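Local coordinates for protein alanine racemase 1 (Caldanaerobacter subterraneus subsp. tengcongensis MB4, PDB 4Y2W) that belongs to the alanine racemase family, forming a two-chain assembly in which each chain joins a TIM-type barrel to a C-terminal beta domain, at residues T105-I109 with R138-I142; L162-H168 with I201-I206; F184-M188 with Y217-D221. The protein carries 1 engineered substitution. All blocks are in the same frame, centred on the assembly; numbering follows the deposited sequence.

Interaction 1 (T105-I109 with R138-I142); sequences TVYDI and RIGYI
Tyr-107, just past barrel strand 103-106, packs on Ile-139, Gly-140 and Tyr-141 of the loop that connects strand 126-131 to helix 144-155; no hydrogen bond crosses the contact. The Tyr-107 ring lies against the glycine backbone, Gly-140 N standing 3.7 Å above the plane and over the ring centre. A phi of 115° with extended psi is a backbone shape suited to glycine. With CG set between backbone N and carbonyl carbon (chi1 51°), the ring reaches back to Ile-139, whose side chain crosses it at about a right angle and puts CG2 3.5 Å from Tyr-107 OH. Tyr-141 offers a ring face: Tyr-107 O lies 3.1 Å above its plane, toward the rim, and Tyr-107 CB makes a CH-pi contact, 4.3 Å from the Tyr-141 ring centroid. The Tyr-141 hydroxyl is bonded to Glu-150 of helix 144-155. Nearby, Asp-108 is the N-cap of helix 109-121, and His-256 of the second subunit meets the Tyr-107 ring edge-to-face. Both segments follow successive barrel strands, at the C-terminal end where TIM barrels carry their sites; Arg-138 touches the bound alanine.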
loop_
_atom_site.group_PDB
_atom_site.type_symbol
_atom_site.label_atom_id
_atom_site.label_comp_id
_atom_site.label_asym_id
_atom_site.label_seq_id
_atom_site.Cartn_x
_atom_site.Cartn_y
_atom_site.Cartn_z
ATOM N N THR A 105 -13.790 21.593 3.456
ATOM C CA THR A 105 -13.461 22.013 4.808
ATOM C C THR A 105 -12.760 23.368 4.773
ATOM O O THR A 105 -11.879 23.595 3.943
ATOM C CB THR A 105 -12.562 20.970 5.494
ATOM O OG1 THR A 105 -13.286 19.741 5.621
ATOM C CG2 THR A 105 -12.132 21.444 6.871
ATOM N N VAL A 106 -13.155 24.263 5.678
ATOM C CA VAL A 106 -12.592 25.613 5.742
ATOM C C VAL A 106 -12.359 26.047 7.191
ATOM O O VAL A 106 -13.225 25.867 8.045
ATOM C CB VAL A 106 -13.522 26.643 5.063
ATOM C CG1 VAL A 106 -12.879 28.027 5.055
ATOM C CG2 VAL A 106 -13.871 26.200 3.647
ATOM N N TYR A 107 -11.186 26.610 7.460
ATOM C CA TYR A 107 -10.894 27.187 8.774
ATOM C C TYR A 107 -9.970 28.413 8.696
ATOM O O TYR A 107 -9.175 28.659 9.603
ATOM C CB TYR A 107 -10.315 26.116 9.714
ATOM C CG TYR A 107 -9.150 25.339 9.135
ATOM C CD1 TYR A 107 -7.842 25.787 9.284
ATOM C CD2 TYR A 107 -9.361 24.150 8.439
ATOM C CE1 TYR A 107 -6.779 25.077 8.753
ATOM C CE2 TYR A 107 -8.303 23.434 7.904
ATOM C CZ TYR A 107 -7.015 23.902 8.065
ATOM O OH TYR A 107 -5.960 23.197 7.538
ATOM N N ASP A 108 -10.087 29.180 7.614
ATOM C CA ASP A 108 -9.483 30.509 7.531
ATOM C C ASP A 108 -10.163 31.317 6.423
ATOM O O ASP A 108 -10.617 30.754 5.420
ATOM C CB ASP A 108 -7.962 30.446 7.333
ATOM C CG ASP A 108 -7.564 29.970 5.953
ATOM O OD1 ASP A 108 -7.971 28.855 5.566
ATOM O OD2 ASP A 108 -6.844 30.719 5.257
ATOM N N ILE A 109 -10.237 32.632 6.623
ATOM C CA ILE A 109 -11.018 33.521 5.756
ATOM C C ILE A 109 -10.421 33.683 4.357
ATOM O O ILE A 109 -11.158 33.794 3.378
ATOM C CB ILE A 109 -11.219 34.918 6.412
ATOM C CG1 ILE A 109 -12.320 35.716 5.696
ATOM C CG2 ILE A 109 -9.920 35.721 6.444
ATOM C CD1 ILE A 109 -13.684 35.060 5.735
ATOM N N ARG A 138 -4.864 19.358 15.442
ATOM C CA ARG A 138 -4.571 18.896 14.087
ATOM C C ARG A 138 -4.926 19.970 13.049
ATOM O O ARG A 138 -4.028 20.654 12.551
ATOM C CB ARG A 138 -5.292 17.571 13.831
ATOM C CG ARG A 138 -5.010 16.920 12.491
ATOM C CD ARG A 138 -5.597 15.516 12.450
ATOM N NE ARG A 138 -7.047 15.518 12.262
ATOM C CZ ARG A 138 -7.803 14.424 12.197
ATOM N NH1 ARG A 138 -7.259 13.217 12.307
ATOM N NH2 ARG A 138 -9.113 14.537 12.028
ATOM N N ILE A 139 -6.212 20.124 12.723
ATOM C CA ILE A 139 -6.662 21.254 11.900
ATOM C C ILE A 139 -7.905 21.903 12.496
ATOM O O ILE A 139 -8.613 21.292 13.300
ATOM C CB ILE A 139 -6.944 20.870 10.422
ATOM C CG1 ILE A 139 -7.974 19.743 10.316
ATOM C CG2 ILE A 139 -5.659 20.480 9.711
ATOM C CD1 ILE A 139 -8.704 19.722 8.987
ATOM N N GLY A 140 -8.159 23.144 12.083
ATOM C CA GLY A 140 -9.309 23.912 12.541
ATOM C C GLY A 140 -8.889 25.128 13.336
ATOM O O GLY A 140 -7.715 25.286 13.679
ATOM N N TYR A 141 -9.856 25.993 13.629
ATOM C CA TYR A 141 -9.605 27.177 14.447
ATOM C C TYR A 141 -9.230 26.790 15.871
ATOM O O TYR A 141 -9.839 25.891 16.455
ATOM C CB TYR A 141 -10.848 28.065 14.507
ATOM C CG TYR A 141 -11.147 28.811 13.235
ATOM C CD1 TYR A 141 -10.375 29.903 12.854
ATOM C CD2 TYR A 141 -12.218 28.442 12.424
ATOM C CE1 TYR A 141 -10.651 30.600 11.693
ATOM C CE2 TYR A 141 -12.505 29.133 11.260
ATOM C CZ TYR A 141 -11.721 30.211 10.897
ATOM O OH TYR A 141 -12.008 30.896 9.739
ATOM N N ILE A 142 -8.231 27.476 16.419
ATOM C CA ILE A 142 -7.901 27.365 17.844
ATOM C C ILE A 142 -8.263 28.647 18.605
ATOM O O ILE A 142 -8.668 28.578 19.767
ATOM C CB ILE A 142 -6.420 26.977 18.094
ATOM C CG1 ILE A 142 -5.453 27.919 17.364
ATOM C CG2 ILE A 142 -6.181 25.536 17.666
ATOM C CD1 ILE A 142 -4.021 27.809 17.845
#

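Interaction 2 (L162-H168 with I201-I206); sequences LEGIYSH and IPLKHI
Gly-164, Ile-165 and Tyr-166 pair in parallel register with Leu-203, Lys-204 and His-205, the two short strand axes approaching to 4.7 Å at an angle of 21°. Backbone hydrogen bonds define the register. Leu-203 N donates to Glu-163 O at 3.0 Å, and Ile-165 N to Leu-203 O at 2.8 Å. His-205 N then reaches Ile-165 O over 3.3 Å, and a weak bond of 3.4 Å from Ser-167 N to His-205 O closes the series. Ile-165 therefore uses both its N and its O toward the same strand, as expected of a parallel pair, and its O also receives a CA-H...O contact from Lys-204 CA.

The aromatic contact lies on the face carrying Tyr-166 and His-205. Tyr-166 CB sits over the imidazole, 3.3 Å from the His-205 ring centroid, a CH-pi contact. Chi1 of 71° turns the Tyr-166 ring alongside rather than over its neighbour: the planes are within 11° of parallel, yet the rings barely overlap.

Apolar contact is made where Ile-165, on the face with Lys-204, crosses Ile-201 of the loop before the strand at about a right angle, their CG2 atoms 3.8 Å apart. Nearer the ligand end, Ser-167 CB rests on Ile-206 CD1 at a similar 3.8 Å.

Ile-165 touches Phe-187 and Ile-191 of helix 177-195, and Lys-204 touches Ile-191, completing a beta-alpha-beta crossover. Strand 160-166 lies between 126-131, where Gly-164 and Tyr-166 bond to Ile-130, and 203-208, which is flanked in turn by 222-224; Lys-204 bonds to Asp-221 just before that last strand.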
loop_
_atom_site.group_PDB
_atom_site.type_symbol
_atom_site.label_atom_id
_atom_site.label_comp_id
_atom_site.label_asym_id
_atom_site.label_seq_id
_atom_site.Cartn_x
_atom_site.Cartn_y
_atom_site.Cartn_z
ATOM N N LEU A 162 -22.968 28.013 4.000
ATOM C CA LEU A 162 -22.386 27.631 5.277
ATOM C C LEU A 162 -23.232 26.519 5.911
ATOM O O LEU A 162 -23.990 26.746 6.861
ATOM C CB LEU A 162 -22.285 28.870 6.170
ATOM C CG LEU A 162 -21.367 28.850 7.392
ATOM C CD1 LEU A 162 -20.061 28.119 7.125
ATOM C CD2 LEU A 162 -21.089 30.281 7.825
ATOM N N GLU A 163 -23.076 25.311 5.367
ATOM C CA GLU A 163 -23.930 24.168 5.697
ATOM C C GLU A 163 -23.560 23.463 6.999
ATOM O O GLU A 163 -24.444 23.060 7.755
ATOM C CB GLU A 163 -23.887 23.146 4.562
ATOM C CG GLU A 163 -24.860 21.987 4.718
ATOM C CD GLU A 163 -24.679 20.935 3.646
ATOM O OE1 GLU A 163 -23.614 20.286 3.622
ATOM O OE2 GLU A 163 -25.603 20.752 2.830
ATOM N N GLY A 164 -22.267 23.285 7.251
ATOM C CA GLY A 164 -21.825 22.498 8.400
ATOM C C GLY A 164 -20.734 23.121 9.243
ATOM O O GLY A 164 -20.081 24.089 8.844
ATOM N N ILE A 165 -20.556 22.559 10.432
ATOM C CA ILE A 165 -19.475 22.939 11.332
ATOM C C ILE A 165 -19.144 21.717 12.181
ATOM O O ILE A 165 -20.048 21.062 12.700
ATOM C CB ILE A 165 -19.848 24.156 12.215
ATOM C CG1 ILE A 165 -18.697 24.505 13.165
ATOM C CG2 ILE A 165 -21.124 23.896 13.004
ATOM C CD1 ILE A 165 -18.782 25.898 13.751
ATOM N N TYR A 166 -17.859 21.392 12.303
ATOM C CA TYR A 166 -17.475 20.168 12.998
ATOM C C TYR A 166 -16.127 20.219 13.685
ATOM O O TYR A 166 -15.329 21.132 13.467
ATOM C CB TYR A 166 -17.530 18.976 12.038
ATOM C CG TYR A 166 -16.450 18.931 10.977
ATOM C CD1 TYR A 166 -16.483 19.785 9.882
ATOM C CD2 TYR A 166 -15.403 18.014 11.061
ATOM C CE1 TYR A 166 -15.500 19.734 8.905
ATOM C CE2 TYR A 166 -14.416 17.956 10.093
ATOM C CZ TYR A 166 -14.469 18.817 9.016
ATOM O OH TYR A 166 -13.487 18.759 8.054
ATOM N N SER A 167 -15.913 19.221 14.538
ATOM C CA SER A 167 -14.665 19.032 15.266
ATOM C C SER A 167 -14.383 17.528 15.356
ATOM O O SER A 167 -15.100 16.722 14.757
ATOM C CB SER A 167 -14.763 19.658 16.660
ATOM O OG SER A 167 -13.492 19.734 17.281
ATOM N N HIS A 168 -13.344 17.159 16.104
ATOM C CA HIS A 168 -12.886 15.770 16.186
ATOM C C HIS A 168 -12.341 15.472 17.584
ATOM O O HIS A 168 -11.547 16.252 18.119
ATOM C CB HIS A 168 -11.798 15.533 15.132
ATOM C CG HIS A 168 -11.616 14.096 14.750
ATOM N ND1 HIS A 168 -12.253 13.528 13.668
ATOM C CD2 HIS A 168 -10.855 13.117 15.294
ATOM C CE1 HIS A 168 -11.903 12.257 13.568
ATOM N NE2 HIS A 168 -11.054 11.983 14.543
ATOM N N ILE A 201 -26.246 27.058 11.944
ATOM C CA ILE A 201 -25.605 26.162 10.981
ATOM C C ILE A 201 -26.269 24.783 11.086
ATOM O O ILE A 201 -26.200 24.147 12.138
ATOM C CB ILE A 201 -24.086 26.058 11.228
ATOM C CG1 ILE A 201 -23.450 27.453 11.174
ATOM C CG2 ILE A 201 -23.436 25.149 10.194
ATOM C CD1 ILE A 201 -21.970 27.480 11.486
ATOM N N PRO A 202 -26.918 24.319 10.000
ATOM C CA PRO A 202 -27.766 23.122 10.090
ATOM C C PRO A 202 -27.056 21.823 10.478
ATOM O O PRO A 202 -27.668 20.976 11.130
ATOM C CB PRO A 202 -28.387 23.000 8.689
ATOM C CG PRO A 202 -27.602 23.899 7.802
ATOM C CD PRO A 202 -26.956 24.938 8.661
ATOM N N LEU A 203 -25.791 21.662 10.089
ATOM C CA LEU A 203 -25.064 20.415 10.356
ATOM C C LEU A 203 -23.919 20.588 11.355
ATOM O O LEU A 203 -22.795 20.938 10.992
ATOM C CB LEU A 203 -24.560 19.792 9.048
ATOM C CG LEU A 203 -25.524 18.803 8.377
ATOM C CD1 LEU A 203 -26.908 19.407 8.170
ATOM C CD2 LEU A 203 -24.947 18.312 7.056
ATOM N N LYS A 204 -24.234 20.349 12.624
ATOM C CA LYS A 204 -23.237 20.273 13.684
ATOM C C LYS A 204 -22.929 18.801 13.913
ATOM O O LYS A 204 -23.848 17.994 14.094
ATOM C CB LYS A 204 -23.767 20.904 14.976
ATOM C CG LYS A 204 -24.373 22.292 14.795
ATOM C CD LYS A 204 -24.811 22.916 16.113
ATOM C CE LYS A 204 -26.001 22.208 16.750
ATOM N NZ LYS A 204 -27.240 22.311 15.933
ATOM N N HIS A 205 -21.646 18.448 13.887
ATOM C CA HIS A 205 -21.227 17.059 14.096
ATOM C C HIS A 205 -19.818 16.973 14.657
ATOM O O HIS A 205 -18.987 17.842 14.413
ATOM C CB HIS A 205 -21.343 16.246 12.802
ATOM C CG HIS A 205 -20.643 16.853 11.625
ATOM N ND1 HIS A 205 -19.550 16.266 11.027
ATOM C CD2 HIS A 205 -20.893 17.982 10.920
ATOM C CE1 HIS A 205 -19.151 17.011 10.010
ATOM N NE2 HIS A 205 -19.950 18.058 9.926
ATOM N N ILE A 206 -19.566 15.920 15.426
ATOM C CA ILE A 206 -18.286 15.758 16.118
ATOM C C ILE A 206 -17.889 14.294 16.370
ATOM O O ILE A 206 -16.703 13.986 16.481
ATOM C CB ILE A 206 -18.307 16.543 17.453
ATOM C CG1 ILE A 206 -16.904 16.643 18.062
ATOM C CG2 ILE A 206 -19.285 15.914 18.439
ATOM C CD1 ILE A 206 -16.799 17.667 19.173
#

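Interaction 3 (F184-M188 with Y217-D221); sequences FDKFM and YSHLD
Helix 177-195, one of the outer helices of the barrel, packs through Phe-184, Phe-187 and Met-188 against the loop that runs from helix 209-214 into strand 222-224. The side-chain contacts are apolar, and no hydrogen bond crosses between the two segments. Residues 184, 187 and 188 are spaced to share one side of the helix, and the backbone bond from Met-188 N to Phe-184 O (2.9 Å) confirms the regular helical turn that brings them together.

Phe-184 is the centre of the contact. Its CG is anti to the backbone N (chi1 -174°), which carries the ring out to the loop. Tyr-217 approaches in a T-shaped (edge-to-face) stack, its own edge toward the Phe-184 face: the ring centroids are 4.8 Å apart and the planes inclined at 66°. Tyr-217 CD1 lies 3.5 Å above the Phe-184 plane, over the ring centre. On the opposite face Met-188 CG stands 3.6 Å above the same plane, offset toward the rim, and the phenyl ring is thus held between a residue of its own helix and one of the loop.

Leu-220 occupies the edge. Its CD2 comes 3.7 Å from Phe-184 CE1, near the ring plane, and also lies 3.8 Å from Met-188 SD. The other branch, CD1, touches the edge of the Phe-187 ring at CE2, 4.0 Å away. Both methyl groups thus meet the helix. Leu-220 also rests on Ile-206 of strand 203-208, so the apolar layer continues inward to the sheet. A helix packed outside the parallel strands is the hallmark of a TIM barrel; here helix 177-195 also covers the loop leading into the last barrel strand, 222-224.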
loop_
_atom_site.group_PDB
_atom_site.type_symbol
_atom_site.label_atom_id
_atom_site.label_comp_id
_atom_site.label_asym_id
_atom_site.label_seq_id
_atom_site.Cartn_x
_atom_site.Cartn_y
_atom_site.Cartn_z
ATOM N N PHE A 184 -16.403 18.686 23.824
ATOM C CA PHE A 184 -17.790 18.884 23.415
ATOM C C PHE A 184 -18.323 20.244 23.875
ATOM O O PHE A 184 -18.917 20.977 23.089
ATOM C CB PHE A 184 -18.670 17.759 23.961
ATOM C CG PHE A 184 -20.088 17.809 23.474
ATOM C CD1 PHE A 184 -20.415 17.349 22.208
ATOM C CD2 PHE A 184 -21.097 18.318 24.281
ATOM C CE1 PHE A 184 -21.721 17.398 21.753
ATOM C CE2 PHE A 184 -22.404 18.368 23.832
ATOM C CZ PHE A 184 -22.717 17.907 22.566
ATOM N N ASP A 185 -18.094 20.576 25.145
ATOM C CA ASP A 185 -18.554 21.846 25.711
ATOM C C ASP A 185 -17.953 23.048 24.976
ATOM O O ASP A 185 -18.685 23.955 24.582
ATOM C CB ASP A 185 -18.237 21.925 27.213
ATOM C CG ASP A 185 -19.087 20.970 28.050
ATOM O OD1 ASP A 185 -20.002 20.319 27.502
ATOM O OD2 ASP A 185 -18.838 20.872 29.268
ATOM N N LYS A 186 -16.633 23.050 24.784
ATOM C CA LYS A 186 -15.967 24.113 24.018
ATOM C C LYS A 186 -16.644 24.324 22.672
ATOM O O LYS A 186 -16.904 25.458 22.266
ATOM C CB LYS A 186 -14.498 23.776 23.771
ATOM C CG LYS A 186 -13.594 23.976 24.971
ATOM C CD LYS A 186 -12.136 23.940 24.545
ATOM C CE LYS A 186 -11.203 23.968 25.744
ATOM N NZ LYS A 186 -9.774 23.925 25.331
ATOM N N PHE A 187 -16.922 23.214 21.994
ATOM C CA PHE A 187 -17.568 23.226 20.688
ATOM C C PHE A 187 -18.942 23.886 20.772
ATOM O O PHE A 187 -19.221 24.839 20.046
ATOM C CB PHE A 187 -17.690 21.793 20.153
ATOM C CG PHE A 187 -18.117 21.708 18.714
ATOM C CD1 PHE A 187 -17.380 22.332 17.717
ATOM C CD2 PHE A 187 -19.245 20.983 18.353
ATOM C CE1 PHE A 187 -17.769 22.250 16.393
ATOM C CE2 PHE A 187 -19.636 20.895 17.028
ATOM C CZ PHE A 187 -18.898 21.530 16.046
ATOM N N MET A 188 -19.783 23.395 21.678
ATOM C CA MET A 188 -21.127 23.949 21.862
ATOM C C MET A 188 -21.089 25.417 22.309
ATOM O O MET A 188 -21.973 26.191 21.954
ATOM C CB MET A 188 -21.928 23.117 22.872
ATOM C CG MET A 188 -22.169 21.661 22.479
ATOM S SD MET A 188 -22.819 21.365 20.818
ATOM C CE MET A 188 -24.148 22.561 20.746
ATOM N N TYR A 217 -24.478 11.982 23.816
ATOM C CA TYR A 217 -24.618 13.433 23.644
ATOM C C TYR A 217 -23.919 13.969 22.396
ATOM O O TYR A 217 -24.380 14.943 21.798
ATOM C CB TYR A 217 -24.119 14.188 24.887
ATOM C CG TYR A 217 -22.657 13.992 25.247
ATOM C CD1 TYR A 217 -21.653 14.717 24.608
ATOM C CD2 TYR A 217 -22.282 13.111 26.258
ATOM C CE1 TYR A 217 -20.320 14.548 24.946
ATOM C CE2 TYR A 217 -20.952 12.938 26.604
ATOM C CZ TYR A 217 -19.975 13.659 25.949
ATOM O OH TYR A 217 -18.655 13.489 26.294
ATOM N N SER A 218 -22.817 13.330 22.006
ATOM C CA SER A 218 -22.003 13.786 20.868
ATOM C C SER A 218 -22.670 13.621 19.496
ATOM O O SER A 218 -22.199 14.198 18.513
ATOM C CB SER A 218 -20.650 13.064 20.861
ATOM O OG SER A 218 -20.811 11.663 20.723
ATOM N N HIS A 219 -23.753 12.847 19.436
ATOM C CA HIS A 219 -24.450 12.547 18.178
ATOM C C HIS A 219 -24.773 13.790 17.346
ATOM O O HIS A 219 -24.538 13.799 16.137
ATOM C CB HIS A 219 -25.742 11.769 18.461
ATOM C CG HIS A 219 -25.513 10.361 18.916
ATOM N ND1 HIS A 219 -26.496 9.395 18.866
ATOM C CD2 HIS A 219 -24.412 9.751 19.413
ATOM C CE1 HIS A 219 -26.014 8.255 19.326
ATOM N NE2 HIS A 219 -24.751 8.444 19.662
ATOM N N LEU A 220 -25.314 14.821 17.996
ATOM C CA LEU A 220 -25.658 16.097 17.345
ATOM C C LEU A 220 -26.526 15.895 16.088
ATOM O O LEU A 220 -27.409 15.040 16.088
ATOM C CB LEU A 220 -24.387 16.907 17.046
ATOM C CG LEU A 220 -23.511 17.296 18.241
ATOM C CD1 LEU A 220 -22.199 17.894 17.762
ATOM C CD2 LEU A 220 -24.237 18.271 19.155
ATOM N N ASP A 221 -26.278 16.664 15.028
ATOM C CA ASP A 221 -27.085 16.593 13.808
ATOM C C ASP A 221 -26.597 15.507 12.850
ATOM O O ASP A 221 -27.378 14.982 12.058
ATOM C CB ASP A 221 -27.075 17.941 13.081
ATOM C CG ASP A 221 -27.513 19.090 13.969
ATOM O OD1 ASP A 221 -28.598 19.002 14.580
ATOM O OD2 ASP A 221 -26.761 20.084 14.056
#

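All three contacts belong to the barrel, and interaction 2 connects the others. Its centre is 12 Å from that of interaction 1, and Tyr-166 OH lies 2.6 Å from Thr-105 OG1, a probable hydrogen bond. Toward interaction 3, with centres 10 Å apart, Lys-204 NZ forms a 3.0 Å salt bridge with Asp-221 OD2. Interactions 1 and 3 do not touch, their nearest atoms being about 7 Å apart. The pocket is shared by the first two: Arg-138 and His-168 both touch the bound alanine, and Arg-138 NH2 is 3.7 Å from His-168 ND1. Interaction 3 stands back, the Ser-218 side chain about 14 Å from that ligand.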